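Long-range contacts in glutathione S-transferase 1 (Ascaris suum, PDB 4Q5F), which conjugates reduced glutathione to a wide range of hydrophobic electrophiles and can also act as a glutathione peroxidase: residues L26-A37 with I79-L89; D169-A177 with Y196-I206. One frame throughout, in Å; residues are numbered along the deposited sequence.

Interaction 1: L26-A37 with I79-L89; sequences LGEGARLIFHQA and IYRYLGRQFGL. With GSH (glutathione), chain E.
Tyr80 lies across Leu26, Gly29 and Ala30, its hydroxyl giving a hydrogen bond to Leu26 O (2.5 Å from OH). The hydroxyl approaches a lone pair of that oxygen within the carbonyl plane, and the oxygen sits at the ring edge. Gly29 suits this place because it has no side chain: Tyr80 CE1 comes within 3.6 Å of Gly29 CA. Beyond the ring, Ile33 branches two ways. CD1 rests on the backbone of Tyr80, 3.7 Å from its CA, while CG2, turned anti to the backbone N, meets Leu83 CB at the same distance. Leu83 in turn sends CD2 over one face of the Phe34 ring, a CH-pi contact with CD2 4.0 Å from the centroid.

Phe87, the first residue to leave helical geometry, packs against the far end with Leu89 beside it. Its CD2 meets Ala37 CB at 3.4 Å, a small methyl that admits the ring closely, and its CE2 meets Phe34 CD1, the two planes being 52° apart. Leu26, at the other end, places CD1 3.5 Å from CG1 of glutathione.

Segments 27-37 and 79-86 run nearly parallel, at 6°, with axes 9.4 Å apart, as expected of two helices on one side of a thioredoxin-fold sheet. Phe34 and Leu83 lie on Leu66 of strand 65-68, and Trp167 of helix 167-182 touches Ile33 and Tyr80.

Interaction 2: D169-A177 with Y196-I206; sequences DLVITDSLA and YIEHVRELPNI
The Tyr196 ring carries the methyl of Thr173 on one face, CG2 lying 3.8 Å from the ring centroid in a CH-pi contact. At the ring edge, near its plane, is Asp169 OD1, which takes the phenol's hydrogen bond (OH to OD1 2.7 Å) on its anti lone pair, with carboxylate and ring turned 80° apart. Over the centre of one face of the Arg201 guanidinium lies Ala177 CB, 3.6 Å from CZ, and at the edge Asp174 OD1 forms a long salt bridge of 3.4 Å to Arg201 NH1. The stronger partner of that oxygen is Arg213, outside the two segments. A water donates hydrogen bonds to Asp174 O and OD1 and accepts a weak one from Arg201 NH1.

Thr173 uses both branches. A chi1 of 55° turns OG1 back toward the preceding turn of its own helix, where it gives a hydrogen bond to Asp169 O (2.7 Å), satisfying it while CG2 meets the tyrosine. Ile197 lies beside Thr173 and extends CD1 to 3.8 Å from Leu176 CB, with CG2 near Ala177 CB. Leu170 CD2 packs against both Val200 CG1 and, at 3.7 Å, Ile206 CD1, joining the next helix.

Asp169 OD2 also accepts from Thr166 N, just before helix 167-182: half of a capping box, consistent with that known in this helix of the family. Helices 169-177 and 196-201 cross at -118°, within the all-helical C-terminal domain. Ile172 packs on Phe104 and Phe107 of helix 94-114, and Leu170 and Ile206 both touch Gln36 of helix 27-37.

Interaction 1 belongs to the thioredoxin-like N-terminal domain and interaction 2 to the helical C-terminal domain; their centres are 13 Å apart and they meet along helix 27-37. Across that seam Leu32 CD1 packs on Asp174 CB at 3.4 Å, and Gln36 O probably accepts a hydrogen bond from Asn205 ND2 at 2.8 Å. Interaction 1 reaches the glutathione site directly: Leu26 lines the pocket, and its backbone N is hydrogen-bonded to the hydroxyl of Tyr20, which itself lines the glutathione pocket. Interaction 2 stands farther back, the side chain of Asp174 lying about 13 Å from the bound glutathione and about 10 Å from that of Tyr20.

Interaction 1: L26-A37 with I79-L89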
loop_
_atom_site.group_PDB
_atom_site.type_symbol
_atom_site.label_atom_id
_atom_site.label_comp_id
_atom_site.label_asym_id
_atom_site.label_seq_id
_atom_site.Cartn_x
_atom_site.Cartn_y
_atom_site.Cartn_z
ATOM N N LEU B 26 -8.845 1.407 -10.688
ATOM C CA LEU B 26 -7.648 0.708 -10.229
ATOM C C LEU B 26 -7.089 -0.216 -11.305
ATOM O O LEU B 26 -5.889 -0.488 -11.341
ATOM C CB LEU B 26 -7.959 -0.114 -8.975
ATOM C CG LEU B 26 -8.365 0.652 -7.715
ATOM C CD1 LEU B 26 -8.786 -0.325 -6.629
ATOM C CD2 LEU B 26 -7.233 1.541 -7.226
ATOM N N GLY B 27 -7.964 -0.703 -12.179
ATOM C CA GLY B 27 -7.563 -1.638 -13.214
ATOM C C GLY B 27 -6.660 -1.010 -14.259
ATOM O O GLY B 27 -5.775 -1.669 -14.803
ATOM N N GLU B 28 -6.885 0.272 -14.534
ATOM C CA GLU B 28 -6.171 0.981 -15.594
ATOM C C GLU B 28 -4.661 0.959 -15.392
ATOM O O GLU B 28 -3.897 0.965 -16.358
ATOM C CB GLU B 28 -6.648 2.432 -15.670
ATOM C CG GLU B 28 -6.151 3.194 -16.891
ATOM C CD GLU B 28 -6.649 2.599 -18.198
ATOM O OE1 GLU B 28 -7.702 1.926 -18.186
ATOM O OE2 GLU B 28 -5.985 2.803 -19.235
ATOM N N GLY B 29 -4.239 0.956 -14.133
ATOM C CA GLY B 29 -2.827 0.910 -13.805
ATOM C C GLY B 29 -2.144 -0.269 -14.469
ATOM O O GLY B 29 -1.120 -0.111 -15.130
ATOM N N ALA B 30 -2.727 -1.453 -14.304
ATOM C CA ALA B 30 -2.198 -2.665 -14.918
ATOM C C ALA B 30 -2.197 -2.561 -16.442
ATOM O O ALA B 30 -1.209 -2.902 -17.090
ATOM C CB ALA B 30 -3.008 -3.871 -14.474
ATOM N N ARG B 31 -3.309 -2.096 -17.007
ATOM C CA ARG B 31 -3.434 -1.936 -18.454
ATOM C C ARG B 31 -2.309 -1.071 -19.000
ATOM O O ARG B 31 -1.663 -1.426 -19.986
ATOM C CB ARG B 31 -4.777 -1.298 -18.810
ATOM C CG ARG B 31 -5.994 -2.127 -18.438
ATOM C CD ARG B 31 -7.276 -1.366 -18.721
ATOM N NE ARG B 31 -8.463 -2.118 -18.311
ATOM C CZ ARG B 31 -9.463 -1.634 -17.576
ATOM N NH1 ARG B 31 -9.456 -0.378 -17.144
ATOM N NH2 ARG B 31 -10.487 -2.417 -17.270
ATOM N N LEU B 32 -2.084 0.067 -18.351
ATOM C CA LEU B 32 -1.035 0.996 -18.752
ATOM C C LEU B 32 0.335 0.326 -18.732
ATOM O O LEU B 32 1.173 0.573 -19.597
ATOM C CB LEU B 32 -1.026 2.207 -17.820
ATOM C CG LEU B 32 -2.166 3.202 -18.024
ATOM C CD1 LEU B 32 -2.329 4.089 -16.803
ATOM C CD2 LEU B 32 -1.908 4.045 -19.262
ATOM N N ILE B 33 0.555 -0.527 -17.740
ATOM C CA ILE B 33 1.837 -1.204 -17.590
ATOM C C ILE B 33 2.039 -2.236 -18.703
ATOM O O ILE B 33 3.152 -2.407 -19.199
ATOM C CB ILE B 33 1.965 -1.859 -16.198
ATOM C CG1 ILE B 33 1.957 -0.781 -15.113
ATOM C CG2 ILE B 33 3.260 -2.659 -16.087
ATOM C CD1 ILE B 33 1.689 -1.300 -13.714
ATOM N N PHE B 34 0.967 -2.924 -19.091
ATOM C CA PHE B 34 1.038 -3.854 -20.215
ATOM C C PHE B 34 1.384 -3.115 -21.503
ATOM O O PHE B 34 2.310 -3.495 -22.220
ATOM C CB PHE B 34 -0.293 -4.581 -20.420
ATOM C CG PHE B 34 -0.543 -5.689 -19.442
ATOM C CD1 PHE B 34 0.319 -6.771 -19.363
ATOM C CD2 PHE B 34 -1.660 -5.666 -18.625
ATOM C CE1 PHE B 34 0.083 -7.799 -18.471
ATOM C CE2 PHE B 34 -1.903 -6.691 -17.732
ATOM C CZ PHE B 34 -1.031 -7.759 -17.654
ATOM N N HIS B 35 0.633 -2.058 -21.789
ATOM C CA HIS B 35 0.770 -1.348 -23.054
ATOM C C HIS B 35 2.131 -0.682 -23.199
ATOM O O HIS B 35 2.682 -0.629 -24.296
ATOM C CB HIS B 35 -0.357 -0.330 -23.220
ATOM C CG HIS B 35 -1.642 -0.937 -23.687
ATOM N ND1 HIS B 35 -2.689 -1.220 -22.834
ATOM C CD2 HIS B 35 -2.040 -1.338 -24.916
ATOM C CE1 HIS B 35 -3.679 -1.757 -23.522
ATOM N NE2 HIS B 35 -3.313 -1.840 -24.788
ATOM N N GLN B 36 2.678 -0.183 -22.096
ATOM C CA GLN B 36 4.012 0.403 -22.126
ATOM C C GLN B 36 5.022 -0.652 -22.555
ATOM O O GLN B 36 5.849 -0.420 -23.436
ATOM C CB GLN B 36 4.400 0.952 -20.751
ATOM C CG GLN B 36 5.847 1.431 -20.649
ATOM C CD GLN B 36 6.190 2.491 -21.676
ATOM O OE1 GLN B 36 5.307 3.121 -22.257
ATOM N NE2 GLN B 36 7.479 2.694 -21.905
ATOM N N ALA B 37 4.935 -1.816 -21.924
ATOM C CA ALA B 37 5.864 -2.907 -22.174
ATOM C C ALA B 37 5.579 -3.607 -23.503
ATOM O O ALA B 37 6.398 -4.386 -23.989
ATOM C CB ALA B 37 5.797 -3.901 -21.032
ATOM N N ILE B 79 -0.307 -6.056 -8.029
ATOM C CA ILE B 79 -0.376 -6.337 -9.459
ATOM C C ILE B 79 0.556 -5.409 -10.235
ATOM O O ILE B 79 1.286 -5.857 -11.119
ATOM C CB ILE B 79 -1.824 -6.208 -9.992
ATOM C CG1 ILE B 79 -2.705 -7.294 -9.373
ATOM C CG2 ILE B 79 -1.858 -6.316 -11.517
ATOM C CD1 ILE B 79 -4.190 -7.102 -9.610
ATOM N N TYR B 80 0.524 -4.118 -9.909
ATOM C CA TYR B 80 1.396 -3.144 -10.555
ATOM C C TYR B 80 2.855 -3.561 -10.413
ATOM O O TYR B 80 3.605 -3.588 -11.389
ATOM C CB TYR B 80 1.234 -1.756 -9.931
ATOM C CG TYR B 80 -0.169 -1.188 -9.928
ATOM C CD1 TYR B 80 -1.121 -1.603 -10.848
ATOM C CD2 TYR B 80 -0.534 -0.216 -9.002
ATOM C CE1 TYR B 80 -2.400 -1.072 -10.841
ATOM C CE2 TYR B 80 -1.805 0.316 -8.987
ATOM C CZ TYR B 80 -2.733 -0.112 -9.909
ATOM O OH TYR B 80 -3.999 0.420 -9.892
ATOM N N ARG B 81 3.245 -3.882 -9.184
ATOM C CA ARG B 81 4.630 -4.199 -8.868
ATOM C C ARG B 81 5.072 -5.485 -9.554
ATOM O O ARG B 81 6.193 -5.578 -10.061
ATOM C CB ARG B 81 4.807 -4.329 -7.353
ATOM C CG ARG B 81 6.254 -4.523 -6.916
ATOM C CD ARG B 81 6.409 -4.456 -5.401
ATOM N NE ARG B 81 5.800 -3.249 -4.838
ATOM C CZ ARG B 81 4.612 -3.199 -4.237
ATOM N NH1 ARG B 81 3.871 -4.294 -4.087
ATOM N NH2 ARG B 81 4.160 -2.044 -3.771
ATOM N N TYR B 82 4.189 -6.477 -9.565
ATOM C CA TYR B 82 4.499 -7.754 -10.192
ATOM C C TYR B 82 4.751 -7.562 -11.683
ATOM O O TYR B 82 5.745 -8.048 -12.221
ATOM C CB TYR B 82 3.364 -8.756 -9.977
ATOM C CG TYR B 82 3.592 -10.068 -10.688
ATOM C CD1 TYR B 82 4.433 -11.033 -10.149
ATOM C CD2 TYR B 82 2.976 -10.340 -11.901
ATOM C CE1 TYR B 82 4.650 -12.235 -10.800
ATOM C CE2 TYR B 82 3.186 -11.537 -12.558
ATOM C CZ TYR B 82 4.024 -12.480 -12.003
ATOM O OH TYR B 82 4.239 -13.674 -12.650
ATOM N N LEU B 83 3.846 -6.849 -12.344
ATOM C CA LEU B 83 4.001 -6.540 -13.759
ATOM C C LEU B 83 5.244 -5.694 -14.000
ATOM O O LEU B 83 5.992 -5.929 -14.948
ATOM C CB LEU B 83 2.766 -5.796 -14.275
ATOM C CG LEU B 83 1.604 -6.655 -14.776
ATOM C CD1 LEU B 83 1.380 -7.865 -13.895
ATOM C CD2 LEU B 83 0.332 -5.826 -14.858
ATOM N N GLY B 84 5.451 -4.706 -13.138
ATOM C CA GLY B 84 6.574 -3.799 -13.272
ATOM C C GLY B 84 7.905 -4.520 -13.259
ATOM O O GLY B 84 8.771 -4.257 -14.092
ATOM N N ARG B 85 8.064 -5.435 -12.307
ATOM C CA ARG B 85 9.300 -6.193 -12.171
ATOM C C ARG B 85 9.483 -7.169 -13.326
ATOM O O ARG B 85 10.595 -7.356 -13.818
ATOM C CB ARG B 85 9.312 -6.933 -10.834
ATOM C CG ARG B 85 9.572 -6.015 -9.657
ATOM C CD ARG B 85 9.090 -6.593 -8.340
ATOM N NE ARG B 85 9.932 -7.688 -7.869
ATOM C CZ ARG B 85 10.156 -7.971 -6.586
ATOM N NH1 ARG B 85 9.607 -7.235 -5.625
ATOM N NH2 ARG B 85 10.938 -8.991 -6.261
ATOM N N GLN B 86 8.387 -7.783 -13.760
ATOM C CA GLN B 86 8.424 -8.702 -14.890
ATOM C C GLN B 86 8.882 -8.001 -16.165
ATOM O O GLN B 86 9.546 -8.610 -17.004
ATOM C CB GLN B 86 7.042 -9.322 -15.120
ATOM C CG GLN B 86 6.664 -10.404 -14.120
ATOM C CD GLN B 86 7.569 -11.616 -14.200
ATOM O OE1 GLN B 86 7.946 -12.054 -15.287
ATOM N NE2 GLN B 86 7.928 -12.163 -13.045
ATOM N N PHE B 87 8.531 -6.724 -16.301
ATOM C CA PHE B 87 8.763 -5.991 -17.547
ATOM C C PHE B 87 9.911 -4.985 -17.452
ATOM O O PHE B 87 10.093 -4.161 -18.348
ATOM C CB PHE B 87 7.490 -5.254 -17.978
ATOM C CG PHE B 87 6.282 -6.143 -18.127
ATOM C CD1 PHE B 87 6.412 -7.520 -18.229
ATOM C CD2 PHE B 87 5.012 -5.593 -18.175
ATOM C CE1 PHE B 87 5.298 -8.328 -18.367
ATOM C CE2 PHE B 87 3.896 -6.397 -18.314
ATOM C CZ PHE B 87 4.039 -7.766 -18.410
ATOM N N GLY B 88 10.683 -5.048 -16.372
ATOM C CA GLY B 88 11.806 -4.145 -16.196
ATOM C C GLY B 88 11.391 -2.688 -16.093
ATOM O O GLY B 88 12.093 -1.800 -16.576
ATOM N N LEU B 89 10.243 -2.447 -15.463
ATOM C CA LEU B 89 9.737 -1.095 -15.239
ATOM C C LEU B 89 9.611 -0.825 -13.743
ATOM O O LEU B 89 8.706 -0.116 -13.304
ATOM C CB LEU B 89 8.370 -0.922 -15.910
ATOM C CG LEU B 89 8.350 -0.944 -17.437
ATOM C CD1 LEU B 89 6.925 -1.072 -17.946
ATOM C CD2 LEU B 89 9.002 0.313 -17.988
HETATM N N1 GSH E . -7.242 -2.524 -2.024
HETATM C CA1 GSH E . -7.853 -3.021 -3.204
HETATM C C1 GSH E . -6.894 -2.883 -4.365
HETATM O O11 GSH E . -6.945 -3.689 -5.330
HETATM O O12 GSH E . -6.040 -1.960 -4.370
HETATM C CB1 GSH E . -9.121 -2.233 -3.489
HETATM C CG1 GSH E . -9.909 -2.906 -4.621
HETATM C CD1 GSH E . -11.325 -2.326 -4.741
HETATM O OE1 GSH E . -11.741 -1.567 -3.892
HETATM N N2 GSH E . -12.150 -2.694 -5.868
HETATM C CA2 GSH E . -13.481 -2.191 -6.031
HETATM C C2 GSH E . -14.451 -3.361 -6.091
HETATM O O2 GSH E . -14.045 -4.473 -6.387
HETATM C CB2 GSH E . -13.595 -1.428 -7.322
HETATM S SG2 GSH E . -12.459 -0.077 -7.328
HETATM N N3 GSH E . -15.855 -3.145 -5.817
HETATM C CA3 GSH E . -16.790 -4.239 -5.871
HETATM C C3 GSH E . -16.970 -4.839 -4.478
HETATM O O31 GSH E . -16.188 -4.515 -3.549
HETATM O O32 GSH E . -17.903 -5.656 -4.267
#

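Interaction 2: D169-A177 with Y196-I206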
loop_
_atom_site.group_PDB
_atom_site.type_symbol
_atom_site.label_atom_id
_atom_site.label_comp_id
_atom_site.label_asym_id
_atom_site.label_seq_id
_atom_site.Cartn_x
_atom_site.Cartn_y
_atom_site.Cartn_z
ATOM N N ASP B 169 5.239 5.665 -12.193
ATOM C CA ASP B 169 5.033 6.821 -13.057
ATOM C C ASP B 169 3.749 6.679 -13.865
ATOM O O ASP B 169 2.963 7.619 -13.972
ATOM C CB ASP B 169 6.219 6.998 -14.006
ATOM C CG ASP B 169 7.516 7.300 -13.277
ATOM O OD1 ASP B 169 7.519 8.204 -12.413
ATOM O OD2 ASP B 169 8.532 6.631 -13.567
ATOM N N LEU B 170 3.543 5.494 -14.432
ATOM C CA LEU B 170 2.391 5.240 -15.289
ATOM C C LEU B 170 1.068 5.377 -14.536
ATOM O O LEU B 170 0.123 5.994 -15.028
ATOM C CB LEU B 170 2.489 3.841 -15.901
ATOM C CG LEU B 170 3.730 3.563 -16.757
ATOM C CD1 LEU B 170 3.767 2.104 -17.184
ATOM C CD2 LEU B 170 3.767 4.477 -17.973
ATOM N N VAL B 171 1.006 4.797 -13.341
ATOM C CA VAL B 171 -0.228 4.787 -12.563
ATOM C C VAL B 171 -0.517 6.157 -11.956
ATOM O O VAL B 171 -1.657 6.621 -11.968
ATOM C CB VAL B 171 -0.172 3.733 -11.436
ATOM C CG1 VAL B 171 -1.455 3.749 -10.607
ATOM C CG2 VAL B 171 0.057 2.348 -12.021
ATOM N N ILE B 172 0.520 6.792 -11.417
ATOM C CA ILE B 172 0.372 8.088 -10.765
ATOM C C ILE B 172 -0.152 9.138 -11.740
ATOM O O ILE B 172 -1.163 9.788 -11.476
ATOM C CB ILE B 172 1.715 8.560 -10.152
ATOM C CG1 ILE B 172 2.040 7.730 -8.909
ATOM C CG2 ILE B 172 1.666 10.045 -9.773
ATOM C CD1 ILE B 172 3.450 7.916 -8.384
ATOM N N THR B 173 0.536 9.295 -12.864
ATOM C CA THR B 173 0.199 10.335 -13.829
ATOM C C THR B 173 -1.193 10.149 -14.431
ATOM O O THR B 173 -1.883 11.127 -14.719
ATOM C CB THR B 173 1.229 10.393 -14.966
ATOM O OG1 THR B 173 1.356 9.099 -15.567
ATOM C CG2 THR B 173 2.579 10.841 -14.431
ATOM N N ASP B 174 -1.606 8.902 -14.624
ATOM C CA ASP B 174 -2.933 8.629 -15.167
ATOM C C ASP B 174 -4.004 9.048 -14.171
ATOM O O ASP B 174 -4.998 9.674 -14.540
ATOM C CB ASP B 174 -3.094 7.147 -15.505
ATOM C CG ASP B 174 -4.437 6.840 -16.142
ATOM O OD1 ASP B 174 -4.626 7.185 -17.329
ATOM O OD2 ASP B 174 -5.300 6.251 -15.459
ATOM N N SER B 175 -3.793 8.699 -12.905
ATOM C CA SER B 175 -4.750 9.011 -11.852
ATOM C C SER B 175 -4.847 10.520 -11.640
ATOM O O SER B 175 -5.944 11.070 -11.555
ATOM C CB SER B 175 -4.353 8.324 -10.545
ATOM O OG SER B 175 -4.078 6.952 -10.758
ATOM N N LEU B 176 -3.694 11.179 -11.550
ATOM C CA LEU B 176 -3.652 12.630 -11.396
ATOM C C LEU B 176 -4.357 13.311 -12.562
ATOM O O LEU B 176 -5.116 14.262 -12.370
ATOM C CB LEU B 176 -2.205 13.121 -11.317
ATOM C CG LEU B 176 -1.401 12.754 -10.068
ATOM C CD1 LEU B 176 0.008 13.320 -10.169
ATOM C CD2 LEU B 176 -2.084 13.248 -8.804
ATOM N N ALA B 177 -4.102 12.816 -13.770
ATOM C CA ALA B 177 -4.720 13.359 -14.973
ATOM C C ALA B 177 -6.239 13.278 -14.884
ATOM O O ALA B 177 -6.942 14.219 -15.249
ATOM C CB ALA B 177 -4.224 12.610 -16.198
ATOM N N TYR B 196 5.545 16.672 -15.927
ATOM C CA TYR B 196 5.736 15.260 -15.610
ATOM C C TYR B 196 4.597 14.400 -16.153
ATOM O O TYR B 196 4.829 13.332 -16.721
ATOM C CB TYR B 196 5.854 15.118 -14.092
ATOM C CG TYR B 196 5.747 13.717 -13.537
ATOM C CD1 TYR B 196 6.615 12.713 -13.944
ATOM C CD2 TYR B 196 4.799 13.412 -12.569
ATOM C CE1 TYR B 196 6.523 11.438 -13.419
ATOM C CE2 TYR B 196 4.702 12.144 -12.039
ATOM C CZ TYR B 196 5.565 11.162 -12.466
ATOM O OH TYR B 196 5.468 9.900 -11.934
ATOM N N ILE B 197 3.370 14.877 -15.986
ATOM C CA ILE B 197 2.195 14.176 -16.492
ATOM C C ILE B 197 2.135 14.256 -18.016
ATOM O O ILE B 197 1.755 13.290 -18.675
ATOM C CB ILE B 197 0.900 14.754 -15.878
ATOM C CG1 ILE B 197 0.883 14.502 -14.370
ATOM C CG2 ILE B 197 -0.342 14.128 -16.512
ATOM C CD1 ILE B 197 -0.132 15.334 -13.617
ATOM N N GLU B 198 2.510 15.405 -18.569
ATOM C CA GLU B 198 2.521 15.589 -20.017
ATOM C C GLU B 198 3.521 14.633 -20.659
ATOM O O GLU B 198 3.240 14.015 -21.684
ATOM C CB GLU B 198 2.897 17.031 -20.366
ATOM C CG GLU B 198 2.699 17.389 -21.831
ATOM C CD GLU B 198 3.404 18.677 -22.217
ATOM O OE1 GLU B 198 4.651 18.667 -22.318
ATOM O OE2 GLU B 198 2.717 19.701 -22.414
ATOM N N HIS B 199 4.692 14.518 -20.037
ATOM C CA HIS B 199 5.774 13.690 -20.558
ATOM C C HIS B 199 5.380 12.216 -20.644
ATOM O O HIS B 199 5.397 11.626 -21.723
ATOM C CB HIS B 199 7.016 13.842 -19.676
ATOM C CG HIS B 199 8.204 13.062 -20.155
ATOM N ND1 HIS B 199 9.368 13.663 -20.569
ATOM C CD2 HIS B 199 8.400 11.726 -20.279
ATOM C CE1 HIS B 199 10.238 12.733 -20.932
ATOM N NE2 HIS B 199 9.674 11.552 -20.766
ATOM N N VAL B 200 5.041 11.629 -19.499
ATOM C CA VAL B 200 4.717 10.207 -19.413
ATOM C C VAL B 200 3.622 9.825 -20.406
ATOM O O VAL B 200 3.698 8.783 -21.054
ATOM C CB VAL B 200 4.264 9.828 -17.980
ATOM C CG1 VAL B 200 3.829 8.348 -17.897
ATOM C CG2 VAL B 200 5.374 10.149 -16.973
ATOM N N ARG B 201 2.612 10.677 -20.531
ATOM C CA ARG B 201 1.467 10.375 -21.380
ATOM C C ARG B 201 1.748 10.667 -22.852
ATOM O O ARG B 201 0.935 10.347 -23.721
ATOM C CB ARG B 201 0.238 11.138 -20.886
ATOM C CG ARG B 201 -0.316 10.567 -19.588
ATOM C CD ARG B 201 -1.133 11.575 -18.804
ATOM N NE ARG B 201 -2.385 11.923 -19.468
ATOM C CZ ARG B 201 -3.480 11.171 -19.446
ATOM N NH1 ARG B 201 -3.486 10.008 -18.804
ATOM N NH2 ARG B 201 -4.574 11.576 -20.076
ATOM N N GLU B 202 2.903 11.266 -23.127
ATOM C CA GLU B 202 3.359 11.466 -24.500
ATOM C C GLU B 202 4.281 10.333 -24.944
ATOM O O GLU B 202 4.713 10.296 -26.096
ATOM C CB GLU B 202 4.060 12.818 -24.649
ATOM C CG GLU B 202 3.096 13.983 -24.830
ATOM C CD GLU B 202 3.799 15.323 -24.909
ATOM O OE1 GLU B 202 5.044 15.352 -24.802
ATOM O OE2 GLU B 202 3.106 16.348 -25.082
ATOM N N LEU B 203 4.584 9.413 -24.031
ATOM C CA LEU B 203 5.306 8.197 -24.397
ATOM C C LEU B 203 4.495 7.462 -25.465
ATOM O O LEU B 203 3.284 7.303 -25.307
ATOM C CB LEU B 203 5.516 7.298 -23.178
ATOM C CG LEU B 203 6.549 7.764 -22.148
ATOM C CD1 LEU B 203 6.452 6.930 -20.879
ATOM C CD2 LEU B 203 7.957 7.688 -22.723
ATOM N N PRO B 204 5.154 7.013 -26.552
ATOM C CA PRO B 204 4.453 6.454 -27.718
ATOM C C PRO B 204 3.393 5.395 -27.404
ATOM O O PRO B 204 2.275 5.494 -27.909
ATOM C CB PRO B 204 5.586 5.834 -28.539
ATOM C CG PRO B 204 6.769 6.651 -28.201
ATOM C CD PRO B 204 6.616 7.017 -26.754
ATOM N N ASN B 205 3.736 4.400 -26.591
ATOM C CA ASN B 205 2.801 3.319 -26.285
ATOM C C ASN B 205 1.647 3.791 -25.406
ATOM O O ASN B 205 0.512 3.340 -25.561
ATOM C CB ASN B 205 3.523 2.153 -25.613
ATOM C CG ASN B 205 4.462 1.423 -26.556
ATOM O OD1 ASN B 205 4.287 1.459 -27.774
ATOM N ND2 ASN B 205 5.460 0.749 -25.996
ATOM N N ILE B 206 1.944 4.694 -24.478
ATOM C CA ILE B 206 0.920 5.271 -23.620
ATOM C C ILE B 206 0.036 6.197 -24.442
ATOM O O ILE B 206 -1.189 6.168 -24.329
ATOM C CB ILE B 206 1.545 6.071 -22.459
ATOM C CG1 ILE B 206 2.488 5.181 -21.645
ATOM C CG2 ILE B 206 0.461 6.670 -21.564
ATOM C CD1 ILE B 206 1.842 3.920 -21.094
HETATM O O HOH W 1 -6.145 9.545 -17.447
#